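Local structure of 1-phosphatidylinositol 4,5-bisphosphate phosphodiesterase (Drosophila melanogaster, 6IRB) at residues A[10-13]-A[14-18]; A[27-30]-A[31-35]; A[70-73]-A[74-78]; A[92-95]-A[96-100]; A[201-204]-A[205-208]. The protein belongs to the beta class of the phosphoinositide phospholipase C family, and this almost wholly helical chain is consistent with the elongated helical tail found in that class. The protein carries 2 engineered substitutions. One frame throughout, in Å; residues are numbered along the deposited sequence.

Contact 1 (A[10-13]-A[14-18])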
loop_
_atom_site.group_PDB
_atom_site.type_symbol
_atom_site.label_atom_id
_atom_site.label_comp_id
_atom_site.label_asym_id
_atom_site.label_seq_id
_atom_site.Cartn_x
_atom_site.Cartn_y
_atom_site.Cartn_z
ATOM N N THR A 10 17.691 43.847 -105.694
ATOM C CA THR A 10 18.435 42.816 -105.001
ATOM C C THR A 10 17.693 42.439 -103.732
ATOM O O THR A 10 16.898 43.222 -103.202
ATOM C CB THR A 10 19.869 43.277 -104.681
ATOM O OG1 THR A 10 19.849 44.613 -104.172
ATOM C CG2 THR A 10 20.709 43.273 -105.941
ATOM N N LEU A 11 17.899 41.197 -103.298
ATOM C CA LEU A 11 17.452 40.811 -101.969
ATOM C C LEU A 11 17.837 41.877 -100.943
ATOM O O LEU A 11 17.033 42.231 -100.076
ATOM C CB LEU A 11 18.041 39.444 -101.623
ATOM C CG LEU A 11 17.649 38.714 -100.340
ATOM C CD1 LEU A 11 16.222 39.009 -99.977
ATOM C CD2 LEU A 11 17.849 37.211 -100.516
ATOM N N GLU A 12 19.057 42.418 -101.046
ATOM C CA GLU A 12 19.488 43.487 -100.148
ATOM C C GLU A 12 18.623 44.739 -100.272
ATOM O O GLU A 12 18.016 45.184 -99.295
ATOM C CB GLU A 12 20.955 43.830 -100.404
ATOM C CG GLU A 12 21.492 44.889 -99.458
ATOM C CD GLU A 12 21.854 44.351 -98.090
ATOM O OE1 GLU A 12 22.097 43.130 -97.971
ATOM O OE2 GLU A 12 21.903 45.158 -97.132
ATOM N N SER A 13 18.586 45.344 -101.463
ATOM C CA SER A 13 17.848 46.595 -101.649
ATOM C C SER A 13 16.372 46.447 -101.293
ATOM O O SER A 13 15.787 47.340 -100.670
ATOM C CB SER A 13 17.995 47.098 -103.083
ATOM O OG SER A 13 18.041 46.030 -104.007
ATOM N N LEU A 14 15.751 45.331 -101.684
ATOM C CA LEU A 14 14.349 45.118 -101.346
ATOM C C LEU A 14 14.191 45.027 -99.842
ATOM O O LEU A 14 13.234 45.559 -99.269
ATOM C CB LEU A 14 13.849 43.838 -102.001
ATOM C CG LEU A 14 13.746 43.839 -103.520
ATOM C CD1 LEU A 14 13.654 42.404 -103.979
ATOM C CD2 LEU A 14 12.558 44.641 -103.992
ATOM N N ARG A 15 15.149 44.358 -99.195
ATOM C CA ARG A 15 15.139 44.148 -97.753
ATOM C C ARG A 15 15.118 45.473 -97.010
ATOM O O ARG A 15 14.498 45.588 -95.947
ATOM C CB ARG A 15 16.396 43.378 -97.359
ATOM C CG ARG A 15 16.388 42.623 -96.066
ATOM C CD ARG A 15 17.838 42.425 -95.603
ATOM N NE ARG A 15 18.738 41.814 -96.589
ATOM C CZ ARG A 15 18.526 40.695 -97.280
ATOM N NH1 ARG A 15 17.424 39.979 -97.107
ATOM N NH2 ARG A 15 19.447 40.280 -98.145
ATOM N N GLN A 16 15.792 46.483 -97.561
ATOM C CA GLN A 16 15.962 47.781 -96.926
ATOM C C GLN A 16 14.852 48.773 -97.240
ATOM O O GLN A 16 14.884 49.888 -96.702
ATOM C CB GLN A 16 17.302 48.409 -97.345
ATOM C CG GLN A 16 18.571 47.545 -97.252
ATOM C CD GLN A 16 18.645 46.656 -96.023
ATOM O OE1 GLN A 16 17.963 45.639 -95.927
ATOM N NE2 GLN A 16 19.494 47.038 -95.077
ATOM N N GLU A 17 13.883 48.429 -98.087
ATOM C CA GLU A 17 12.844 49.406 -98.367
ATOM C C GLU A 17 12.103 49.671 -97.070
ATOM O O GLU A 17 11.831 48.745 -96.302
ATOM C CB GLU A 17 11.832 48.901 -99.385
ATOM C CG GLU A 17 10.696 49.911 -99.553
ATOM C CD GLU A 17 9.329 49.282 -99.683
ATOM O OE1 GLU A 17 8.325 50.024 -99.660
ATOM O OE2 GLU A 17 9.244 48.046 -99.716
ATOM N N LYS A 18 11.780 50.932 -96.809
ATOM C CA LYS A 18 11.141 51.208 -95.533
ATOM C C LYS A 18 9.706 50.682 -95.510
ATOM O O LYS A 18 9.226 50.253 -94.454
ATOM C CB LYS A 18 11.248 52.698 -95.213
ATOM C CG LYS A 18 12.692 53.079 -94.844
ATOM C CD LYS A 18 12.842 54.510 -94.333
ATOM C CE LYS A 18 11.947 54.779 -93.125
ATOM N NZ LYS A 18 12.395 55.959 -92.332
#

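Contact 2 (A[27-30]-A[31-35])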
loop_
_atom_site.group_PDB
_atom_site.type_symbol
_atom_site.label_atom_id
_atom_site.label_comp_id
_atom_site.label_asym_id
_atom_site.label_seq_id
_atom_site.Cartn_x
_atom_site.Cartn_y
_atom_site.Cartn_z
ATOM N N GLN A 27 5.294 42.651 -87.589
ATOM C CA GLN A 27 5.425 41.245 -87.216
ATOM C C GLN A 27 6.019 41.093 -85.819
ATOM O O GLN A 27 5.541 40.280 -85.018
ATOM C CB GLN A 27 6.273 40.496 -88.248
ATOM C CG GLN A 27 5.533 40.136 -89.537
ATOM C CD GLN A 27 6.425 39.477 -90.583
ATOM O OE1 GLN A 27 7.653 39.514 -90.493
ATOM N NE2 GLN A 27 5.803 38.858 -91.578
ATOM N N ILE A 28 7.077 41.850 -85.513
ATOM C CA ILE A 28 7.725 41.699 -84.212
ATOM C C ILE A 28 6.751 42.057 -83.094
ATOM O O ILE A 28 6.619 41.319 -82.109
ATOM C CB ILE A 28 9.032 42.515 -84.136
ATOM C CG1 ILE A 28 8.792 44.026 -84.147
ATOM C CG2 ILE A 28 9.926 42.157 -85.306
ATOM C CD1 ILE A 28 9.880 44.834 -83.470
ATOM N N LYS A 29 6.079 43.210 -83.206
ATOM C CA LYS A 29 5.068 43.564 -82.215
ATOM C C LYS A 29 4.048 42.448 -82.033
ATOM O O LYS A 29 3.703 42.091 -80.901
ATOM C CB LYS A 29 4.359 44.859 -82.605
ATOM C CG LYS A 29 3.205 45.203 -81.656
ATOM C CD LYS A 29 3.434 46.488 -80.855
ATOM C CE LYS A 29 2.285 46.733 -79.873
ATOM N NZ LYS A 29 1.631 48.063 -80.067
ATOM N N GLU A 30 3.632 41.820 -83.137
ATOM C CA GLU A 30 2.677 40.720 -83.058
ATOM C C GLU A 30 3.224 39.586 -82.210
ATOM O O GLU A 30 2.457 38.831 -81.605
ATOM C CB GLU A 30 2.360 40.231 -84.473
ATOM C CG GLU A 30 0.899 39.959 -84.790
ATOM C CD GLU A 30 0.738 38.893 -85.876
ATOM O OE1 GLU A 30 1.696 38.676 -86.647
ATOM O OE2 GLU A 30 -0.344 38.280 -85.976
ATOM N N LEU A 31 4.547 39.453 -82.168
ATOM C CA LEU A 31 5.253 38.423 -81.425
ATOM C C LEU A 31 5.574 38.905 -80.017
ATOM O O LEU A 31 5.577 38.111 -79.069
ATOM C CB LEU A 31 6.535 38.036 -82.159
ATOM C CG LEU A 31 7.431 37.015 -81.465
ATOM C CD1 LEU A 31 6.868 35.627 -81.677
ATOM C CD2 LEU A 31 8.851 37.098 -81.966
ATOM N N ASP A 32 5.882 40.197 -79.876
ATOM C CA ASP A 32 5.901 40.810 -78.554
ATOM C C ASP A 32 4.549 40.630 -77.881
ATOM O O ASP A 32 4.467 40.177 -76.735
ATOM C CB ASP A 32 6.267 42.291 -78.665
ATOM C CG ASP A 32 7.761 42.510 -78.775
ATOM O OD1 ASP A 32 8.179 43.646 -79.095
ATOM O OD2 ASP A 32 8.517 41.538 -78.540
ATOM N N THR A 33 3.472 40.990 -78.586
ATOM C CA THR A 33 2.130 40.794 -78.044
ATOM C C THR A 33 1.829 39.324 -77.763
ATOM O O THR A 33 1.042 39.017 -76.864
ATOM C CB THR A 33 1.086 41.384 -78.995
ATOM O OG1 THR A 33 0.970 40.557 -80.165
ATOM C CG2 THR A 33 1.392 42.847 -79.346
ATOM N N LEU A 34 2.430 38.402 -78.518
ATOM C CA LEU A 34 2.263 36.986 -78.204
ATOM C C LEU A 34 3.026 36.619 -76.941
ATOM O O LEU A 34 2.507 35.904 -76.074
ATOM C CB LEU A 34 2.727 36.115 -79.362
ATOM C CG LEU A 34 2.672 34.647 -78.939
ATOM C CD1 LEU A 34 1.229 34.239 -78.676
ATOM C CD2 LEU A 34 3.311 33.732 -79.971
ATOM N N ARG A 35 4.268 37.097 -76.830
ATOM C CA ARG A 35 5.031 36.918 -75.602
ATOM C C ARG A 35 4.316 37.553 -74.420
ATOM O O ARG A 35 4.463 37.094 -73.282
ATOM C CB ARG A 35 6.419 37.532 -75.784
ATOM C CG ARG A 35 7.375 36.637 -76.526
ATOM C CD ARG A 35 8.740 37.263 -76.699
ATOM N NE ARG A 35 9.489 36.558 -77.733
ATOM C CZ ARG A 35 10.731 36.854 -78.089
ATOM N NH1 ARG A 35 11.372 37.844 -77.481
ATOM N NH2 ARG A 35 11.340 36.148 -79.035
#

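Contact 3 (A[70-73]-A[74-78])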
loop_
_atom_site.group_PDB
_atom_site.type_symbol
_atom_site.label_atom_id
_atom_site.label_comp_id
_atom_site.label_asym_id
_atom_site.label_seq_id
_atom_site.Cartn_x
_atom_site.Cartn_y
_atom_site.Cartn_z
ATOM N N ASN A 70 -3.826 16.215 -29.579
ATOM C CA ASN A 70 -4.685 15.189 -29.016
ATOM C C ASN A 70 -3.921 14.061 -28.336
ATOM O O ASN A 70 -4.532 13.299 -27.580
ATOM C CB ASN A 70 -5.562 14.613 -30.128
ATOM C CG ASN A 70 -6.685 15.545 -30.519
ATOM O OD1 ASN A 70 -6.666 16.729 -30.188
ATOM N ND2 ASN A 70 -7.656 15.025 -31.254
ATOM N N ILE A 71 -2.612 13.928 -28.555
ATOM C CA ILE A 71 -1.879 12.941 -27.773
ATOM C C ILE A 71 -1.544 13.511 -26.404
ATOM O O ILE A 71 -1.818 12.879 -25.378
ATOM C CB ILE A 71 -0.636 12.405 -28.515
ATOM C CG1 ILE A 71 0.502 13.418 -28.610
ATOM C CG2 ILE A 71 -1.032 11.936 -29.897
ATOM C CD1 ILE A 71 1.619 13.152 -27.616
ATOM N N LYS A 72 -0.923 14.698 -26.364
ATOM C CA LYS A 72 -0.688 15.344 -25.079
ATOM C C LYS A 72 -1.993 15.438 -24.295
ATOM O O LYS A 72 -2.027 15.126 -23.102
ATOM C CB LYS A 72 -0.019 16.718 -25.246
ATOM C CG LYS A 72 -0.879 17.888 -25.726
ATOM C CD LYS A 72 -0.129 19.223 -25.530
ATOM C CE LYS A 72 -1.076 20.404 -25.258
ATOM N NZ LYS A 72 -0.384 21.634 -24.748
ATOM N N ASN A 73 -3.089 15.827 -24.958
ATOM C CA ASN A 73 -4.362 15.934 -24.252
ATOM C C ASN A 73 -4.804 14.582 -23.718
ATOM O O ASN A 73 -5.469 14.511 -22.678
ATOM C CB ASN A 73 -5.444 16.513 -25.163
ATOM C CG ASN A 73 -6.686 16.930 -24.395
ATOM O OD1 ASN A 73 -6.606 17.658 -23.404
ATOM N ND2 ASN A 73 -7.843 16.454 -24.841
ATOM N N SER A 74 -4.448 13.503 -24.413
ATOM C CA SER A 74 -4.832 12.172 -23.962
ATOM C C SER A 74 -3.830 11.626 -22.951
ATOM O O SER A 74 -4.216 11.252 -21.840
ATOM C CB SER A 74 -4.943 11.223 -25.154
ATOM O OG SER A 74 -3.653 10.799 -25.541
ATOM N N ILE A 75 -2.552 11.528 -23.340
ATOM C CA ILE A 75 -1.513 11.083 -22.408
ATOM C C ILE A 75 -1.587 11.844 -21.081
ATOM O O ILE A 75 -1.497 11.242 -20.006
ATOM C CB ILE A 75 -0.116 11.134 -23.055
ATOM C CG1 ILE A 75 0.789 10.096 -22.377
ATOM C CG2 ILE A 75 0.509 12.519 -23.000
ATOM C CD1 ILE A 75 0.405 8.646 -22.645
ATOM N N ASN A 76 -1.735 13.177 -21.129
ATOM C CA ASN A 76 -1.812 13.938 -19.881
ATOM C C ASN A 76 -3.010 13.487 -19.058
ATOM O O ASN A 76 -2.953 13.452 -17.823
ATOM C CB ASN A 76 -1.889 15.445 -20.148
ATOM C CG ASN A 76 -0.601 16.008 -20.727
ATOM O OD1 ASN A 76 0.454 15.378 -20.653
ATOM N ND2 ASN A 76 -0.681 17.206 -21.296
ATOM N N ASP A 77 -4.108 13.147 -19.732
ATOM C CA ASP A 77 -5.251 12.556 -19.049
ATOM C C ASP A 77 -4.911 11.147 -18.567
ATOM O O ASP A 77 -5.148 10.798 -17.404
ATOM C CB ASP A 77 -6.456 12.531 -19.996
ATOM C CG ASP A 77 -7.142 13.883 -20.115
ATOM O OD1 ASP A 77 -6.797 14.800 -19.340
ATOM O OD2 ASP A 77 -8.014 14.032 -21.000
ATOM N N GLN A 78 -4.344 10.331 -19.465
ATOM C CA GLN A 78 -3.867 8.989 -19.131
ATOM C C GLN A 78 -2.853 8.951 -17.990
ATOM O O GLN A 78 -2.830 7.976 -17.228
ATOM C CB GLN A 78 -3.231 8.353 -20.367
ATOM C CG GLN A 78 -4.206 7.903 -21.432
ATOM C CD GLN A 78 -3.598 6.851 -22.342
ATOM O OE1 GLN A 78 -2.403 6.554 -22.254
ATOM N NE2 GLN A 78 -4.422 6.259 -23.201
#

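Contact 4 (A[92-95]-A[96-100])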
loop_
_atom_site.group_PDB
_atom_site.type_symbol
_atom_site.label_atom_id
_atom_site.label_comp_id
_atom_site.label_asym_id
_atom_site.label_seq_id
_atom_site.Cartn_x
_atom_site.Cartn_y
_atom_site.Cartn_z
ATOM N N GLU A 92 -5.469 1.822 0.068
ATOM C CA GLU A 92 -5.694 0.386 0.191
ATOM C C GLU A 92 -4.650 -0.279 1.096
ATOM O O GLU A 92 -5.024 -1.011 2.018
ATOM C CB GLU A 92 -5.723 -0.236 -1.208
ATOM C CG GLU A 92 -7.086 -0.076 -1.898
ATOM C CD GLU A 92 -7.212 -0.882 -3.179
ATOM O OE1 GLU A 92 -8.355 -1.121 -3.626
ATOM O OE2 GLU A 92 -6.171 -1.269 -3.745
ATOM N N GLU A 93 -3.350 -0.059 0.841
ATOM C CA GLU A 93 -2.324 -0.563 1.760
ATOM C C GLU A 93 -2.479 0.068 3.145
ATOM O O GLU A 93 -2.548 -0.638 4.159
ATOM C CB GLU A 93 -0.903 -0.314 1.213
ATOM C CG GLU A 93 -0.231 1.012 1.659
ATOM C CD GLU A 93 1.240 1.139 1.327
ATOM O OE1 GLU A 93 1.843 2.163 1.726
ATOM O OE2 GLU A 93 1.795 0.233 0.675
ATOM N N TRP A 94 -2.546 1.403 3.206
ATOM C CA TRP A 94 -2.620 2.085 4.488
ATOM C C TRP A 94 -3.892 1.712 5.217
ATOM O O TRP A 94 -3.898 1.546 6.440
ATOM C CB TRP A 94 -2.567 3.589 4.271
ATOM C CG TRP A 94 -2.561 4.365 5.535
ATOM C CD1 TRP A 94 -1.517 4.526 6.390
ATOM C CD2 TRP A 94 -3.664 5.084 6.105
ATOM N NE1 TRP A 94 -1.894 5.311 7.453
ATOM C CE2 TRP A 94 -3.206 5.670 7.300
ATOM C CE3 TRP A 94 -4.990 5.296 5.715
ATOM C CZ2 TRP A 94 -4.023 6.456 8.109
ATOM C CZ3 TRP A 94 -5.801 6.075 6.520
ATOM C CH2 TRP A 94 -5.316 6.644 7.704
ATOM N N ASP A 95 -4.975 1.546 4.464
ATOM C CA ASP A 95 -6.251 1.180 5.053
ATOM C C ASP A 95 -6.132 -0.183 5.710
ATOM O O ASP A 95 -6.486 -0.373 6.881
ATOM C CB ASP A 95 -7.316 1.145 3.951
ATOM C CG ASP A 95 -8.221 2.360 3.954
ATOM O OD1 ASP A 95 -7.859 3.385 4.578
ATOM O OD2 ASP A 95 -9.290 2.285 3.305
HETATM N N MSE A 96 -5.616 -1.137 4.956
HETATM C CA MSE A 96 -5.470 -2.499 5.388
HETATM C C MSE A 96 -4.464 -2.612 6.518
HETATM O O MSE A 96 -4.747 -3.244 7.532
HETATM C CB MSE A 96 -5.079 -3.350 4.193
HETATM C CG MSE A 96 -4.666 -4.733 4.518
HETATM SE SE MSE A 96 -4.882 -5.847 2.935
HETATM C CE MSE A 96 -4.347 -7.407 3.797
ATOM N N LEU A 97 -3.274 -2.036 6.329
ATOM C CA LEU A 97 -2.235 -2.157 7.346
ATOM C C LEU A 97 -2.765 -1.773 8.720
ATOM O O LEU A 97 -2.515 -2.476 9.707
ATOM C CB LEU A 97 -1.021 -1.296 6.980
ATOM C CG LEU A 97 -0.121 -1.819 5.860
ATOM C CD1 LEU A 97 1.228 -1.122 5.857
ATOM C CD2 LEU A 97 0.079 -3.316 6.044
ATOM N N ARG A 98 -3.513 -0.662 8.797
ATOM C CA ARG A 98 -4.101 -0.235 10.066
ATOM C C ARG A 98 -4.925 -1.334 10.723
ATOM O O ARG A 98 -4.887 -1.498 11.947
ATOM C CB ARG A 98 -4.943 1.024 9.872
ATOM C CG ARG A 98 -4.097 2.263 9.643
ATOM C CD ARG A 98 -4.889 3.421 9.073
ATOM N NE ARG A 98 -6.176 3.039 8.512
ATOM C CZ ARG A 98 -7.292 3.732 8.709
ATOM N NH1 ARG A 98 -7.263 4.826 9.457
ATOM N NH2 ARG A 98 -8.435 3.331 8.168
ATOM N N GLN A 99 -5.679 -2.101 9.935
ATOM C CA GLN A 99 -6.433 -3.193 10.537
ATOM C C GLN A 99 -5.507 -4.303 11.012
ATOM O O GLN A 99 -5.647 -4.793 12.140
ATOM C CB GLN A 99 -7.498 -3.739 9.594
ATOM C CG GLN A 99 -8.428 -4.632 10.376
ATOM C CD GLN A 99 -9.517 -3.872 11.095
ATOM O OE1 GLN A 99 -9.375 -2.686 11.392
ATOM N NE2 GLN A 99 -10.562 -4.584 11.484
ATOM N N HIS A 100 -4.572 -4.729 10.153
ATOM C CA HIS A 100 -3.528 -5.653 10.585
ATOM C C HIS A 100 -2.984 -5.303 11.956
ATOM O O HIS A 100 -3.017 -6.123 12.879
ATOM C CB HIS A 100 -2.385 -5.671 9.565
ATOM C CG HIS A 100 -2.669 -6.498 8.352
ATOM N ND1 HIS A 100 -3.927 -6.979 8.054
ATOM C CD2 HIS A 100 -1.844 -6.974 7.387
ATOM C CE1 HIS A 100 -3.867 -7.707 6.955
ATOM N NE2 HIS A 100 -2.615 -7.718 6.528
#

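Contact 5 (A[201-204]-A[205-208])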
loop_
_atom_site.group_PDB
_atom_site.type_symbol
_atom_site.label_atom_id
_atom_site.label_comp_id
_atom_site.label_asym_id
_atom_site.label_seq_id
_atom_site.Cartn_x
_atom_site.Cartn_y
_atom_site.Cartn_z
ATOM N N ILE A 201 -0.022 -6.475 32.188
ATOM C CA ILE A 201 -1.036 -5.722 31.447
ATOM C C ILE A 201 -0.609 -4.270 31.293
ATOM O O ILE A 201 -0.531 -3.728 30.183
ATOM C CB ILE A 201 -2.392 -5.815 32.167
ATOM C CG1 ILE A 201 -2.936 -7.244 32.135
ATOM C CG2 ILE A 201 -3.379 -4.777 31.633
ATOM C CD1 ILE A 201 -3.752 -7.613 33.355
ATOM N N GLU A 202 -0.352 -3.618 32.428
ATOM C CA GLU A 202 0.102 -2.236 32.452
ATOM C C GLU A 202 1.272 -2.024 31.507
ATOM O O GLU A 202 1.228 -1.163 30.624
ATOM C CB GLU A 202 0.491 -1.892 33.887
ATOM C CG GLU A 202 1.379 -0.689 34.073
ATOM C CD GLU A 202 2.089 -0.722 35.421
ATOM O OE1 GLU A 202 1.593 -1.396 36.357
ATOM O OE2 GLU A 202 3.154 -0.080 35.535
ATOM N N GLU A 203 2.321 -2.834 31.659
ATOM C CA GLU A 203 3.496 -2.688 30.809
ATOM C C GLU A 203 3.168 -2.973 29.351
ATOM O O GLU A 203 3.640 -2.266 28.455
ATOM C CB GLU A 203 4.617 -3.591 31.300
ATOM C CG GLU A 203 5.903 -3.313 30.589
ATOM C CD GLU A 203 6.976 -2.901 31.552
ATOM O OE1 GLU A 203 6.894 -3.325 32.727
ATOM O OE2 GLU A 203 7.872 -2.127 31.144
ATOM N N PHE A 204 2.396 -4.029 29.087
ATOM C CA PHE A 204 2.034 -4.326 27.704
ATOM C C PHE A 204 1.286 -3.160 27.076
ATOM O O PHE A 204 1.557 -2.783 25.931
ATOM C CB PHE A 204 1.183 -5.593 27.604
ATOM C CG PHE A 204 0.433 -5.717 26.288
ATOM C CD1 PHE A 204 1.043 -6.310 25.187
ATOM C CD2 PHE A 204 -0.864 -5.235 26.146
ATOM C CE1 PHE A 204 0.376 -6.432 23.975
ATOM C CE2 PHE A 204 -1.532 -5.348 24.933
ATOM C CZ PHE A 204 -0.914 -5.949 23.851
ATOM N N SER A 205 0.326 -2.589 27.803
ATOM C CA SER A 205 -0.420 -1.453 27.275
ATOM C C SER A 205 0.518 -0.294 26.932
ATOM O O SER A 205 0.533 0.183 25.792
ATOM C CB SER A 205 -1.512 -1.043 28.269
ATOM O OG SER A 205 -2.518 -2.049 28.360
ATOM N N THR A 206 1.260 0.227 27.920
ATOM C CA THR A 206 2.252 1.266 27.629
ATOM C C THR A 206 3.126 0.907 26.427
ATOM O O THR A 206 3.416 1.764 25.584
ATOM C CB THR A 206 3.138 1.547 28.844
ATOM O OG1 THR A 206 4.025 0.443 29.068
ATOM C CG2 THR A 206 2.291 1.817 30.085
ATOM N N ASP A 207 3.578 -0.352 26.348
ATOM C CA ASP A 207 4.504 -0.761 25.290
ATOM C C ASP A 207 3.880 -0.661 23.904
ATOM O O ASP A 207 4.565 -0.307 22.937
ATOM C CB ASP A 207 5.010 -2.178 25.546
ATOM C CG ASP A 207 6.219 -2.204 26.465
ATOM O OD1 ASP A 207 6.430 -1.227 27.222
ATOM O OD2 ASP A 207 6.963 -3.206 26.423
ATOM N N VAL A 208 2.596 -1.004 23.770
ATOM C CA VAL A 208 1.937 -0.855 22.471
ATOM C C VAL A 208 1.721 0.624 22.152
ATOM O O VAL A 208 2.196 1.119 21.122
ATOM C CB VAL A 208 0.634 -1.686 22.396
ATOM C CG1 VAL A 208 0.935 -3.170 22.592
ATOM C CG2 VAL A 208 -0.452 -1.233 23.378
#

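Contact 1 (A[10-13]-A[14-18])
The flat guanidinium of Arg-15 lies over the carbonyl of Leu-11, whose O sits 3.5 Å from Arg-15 CZ beneath one face, while OE1 of Glu-12 stands at the edge, in the guanidinium plane. Despite this in-plane position the salt bridge is long, Glu-12 OE1 to Arg-15 NE 3.9 Å, and the two flat groups are turned 78° against each other. The bend at chi3 (-53°) turns the arginine back toward Leu-11, where NH1 and NH2 come alongside CG and CD1 of the leucine. OE2, the other carboxylate oxygen of Glu-12, faces Gln-16 NE2 at 3.7 Å, with carboxylate and amide planes 46° apart. All this decorates helix 11-15, a short helix whose N-cap is Thr-10 and which precedes the long helix 18-150. The Thr-10 and Ser-13 hydroxyls approach each other across this first turn, but their modelled separation is doubtfully short. Leu-14 N bonds almost straight to Thr-10 O at 2.8 Å, and Arg-15 N reaches Leu-11 O at 3.0 Å. Gln-16 N is shared between Glu-12 O at 3.1 Å and, weakly, Ser-13 O. At the next N-cap, Glu-17 OE2 makes a weak hydrogen bond to Phe-20 N.

Contact 2 (A[27-30]-A[31-35])
Thr-33 holds OG1 between its backbone N and its carbonyl carbon (chi1 72°), which swings the hydroxyl back over the preceding turn to Glu-30 O, at 2.7 Å from OG1. The hydroxyl donates from well above the carbonyl plane, 53° out of it, and so does not sit on a lone pair. The same torsion leaves Thr-33 CG2 beside the backbone N, on the side of Lys-29. There the lysine chain, bent at chi2, passes the methyl at about a right angle, but CG2 is modelled too close to the Lys-29 carbonyl, so this packing is doubtful in detail. That carbonyl accepts from Thr-33 N, though the place of its oxygen is less sure. Ile-28 O takes two backbone donors, Asp-32 N at 2.6 Å and Leu-31 N at 2.8 Å. Weaker bonds run from Leu-31 N to Gln-27 O and from Leu-34 N to Glu-30 O. Glu-30 O thus takes the threonine hydroxyl and, weakly, Leu-34 N. A threonine hydroxyl bonded to the main-chain carbonyl three residues back is a familiar alpha-helical motif, found here in an exposed turn near the start of helix 18-150.

Contact 3 (A[70-73]-A[74-78])
Ile-71 O is gripped by two good donors of the next turn. Ile-75 N approaches at 2.6 Å, whereas Ser-74 OG comes in at 2.8 Å to Ile-71 O, in the carbonyl plane and on a lone pair. The serine can do this because its OG stands between backbone N and carbonyl carbon (chi1 79°), pointing back along the helix. Ser-74 N adds only weak bonds, to Ile-71 O and to Asn-70 O. One residue on, Asn-76 N donates to Lys-72 O at 2.8 Å. The carboxamide of Asn-76, its CG anti to the carbonyl carbon (chi1 -68°), leans over the same oxygen; ND2 lies 3.1 Å from Lys-72 O at an angle too poor for a hydrogen bond, with Lys-72 CB at 4.0 Å from ND2. Further out, Ile-75 CG2 lies 3.3 Å from Ile-71 O, with Lys-72 O a little further, and CG1 is sent away from the preceding turn. Asp-77 turns its carboxylate toward Asn-73 O, but both are acceptors and no bond joins them. Thr-79 bonds through OG1 to Asn-76 O. The hydroxyl of Ser-74, like that of Thr-79 after it, thus finds its partner within its own helix, while Asn-76 and Asp-77 lie near carbonyls without bonding to them; cohesion along this exposed turn comes from the backbone more than from contact between side-chain ends.

Contact 4 (A[92-95]-A[96-100])
Trp-94 and Arg-98, one turn apart, form the tight part of this contact. The arginine lays its chain over one face of the indole: CD stands 3.3 Å from the centroid of the six-membered ring, a CH-pi contact placed over that face. Beyond CD the chain bends at chi3 (-16°), which brings the guanidinium down nearly flat on the indole, centres 4.0 Å apart and planes 24° from parallel. CZ lies over the six-membered ring as well, so cation-pi attraction adds to the stack, and NH1 reaches out over CH2 and CZ3. Asp-95 flanks the pair, its side chain pointing the same way as that of Arg-98. Its OD1 is 3.6 Å from Arg-98 NH2, a long salt bridge in which the oxygen is well out of the guanidinium plane, so the attraction is probably one of charge alone, with no N-H aimed at the oxygen. Arg-98 N also bonds to Trp-94 O, at 3.3 Å.

The other side of the turn is much looser. The exposed Glu-92 and Glu-93 touch the following turn through their carbonyls, their side chains keeping clear of it: Leu-97 N bonds to Glu-93 O at 2.7 Å and Met-96 N to Glu-92 O at 3.0 Å. Leu-97 sets CB and CG beside Glu-93 O, while the selenomethionine Met-96 runs extended and leads away from the preceding turn. An aromatic residue and an arginine four positions later, stacked along the surface, form an i to i+4 cation-pi pair of an exposed alpha helix, here in helix 18-150.

Contact 5 (A[201-204]-A[205-208])
Phe-204 leaves the backbone with CG anti to its N (chi1 162°), which lays the ring along the helix, beside Val-208. CB lies 3.1 Å from Ser-205 N, CG stays close to it, and CD2 is 3.3 Å from that nitrogen. CE1 and CZ each lie 3.6 Å from Val-208 CG1, with CD1 and CE2 a little further from this methyl. It sits over one face, offset toward the rim, 3.8 Å from the centroid, and makes a CH-pi contact. The ring also touches Lys-109 and Met-112 of helix 18-150, and Ile-201 packs on Met-112 and Gln-116. Ser-205 links the same two helices: its OG donates to Ile-201 O at 3.2 Å and is hydrogen-bonded to Lys-109 NZ. Away from this seam, Glu-203 O receives Thr-206 OG1 and Asp-207 N, both at 2.8 Å and from the same face of its plane. Glu-203 OE2 and Asp-207 OD1 come within 4.3 Å, their carboxylates nearly perpendicular; this probably costs some repulsion, perhaps eased by the weak, long ion pair of Asp-207 with Lys-210. The chemistry thus differs around the helix: an apolar and serine-bearing side meets helix 18-150, and an acidic side lies away from it.

From the N terminus, contact 1 spans the short helix 11-15 and the link that leads into helix 18-150, and contact 2 lies a little way into that helix, centres 23 Å apart. Contacts 3 and 4 follow on the same helix, the centre of contact 3 about 64 Å beyond contact 2 and that of contact 4 about 33 Å further. The chain then turns back, and contact 5 sits near the end of helix 157-210, its centre 23 Å from that of contact 4. Each contact closes only one or two helical turns; all five run in series, none nesting or crossing. Contact 5 ties helix 157-210 to helix 18-150, through side chains that pack on the longer helix.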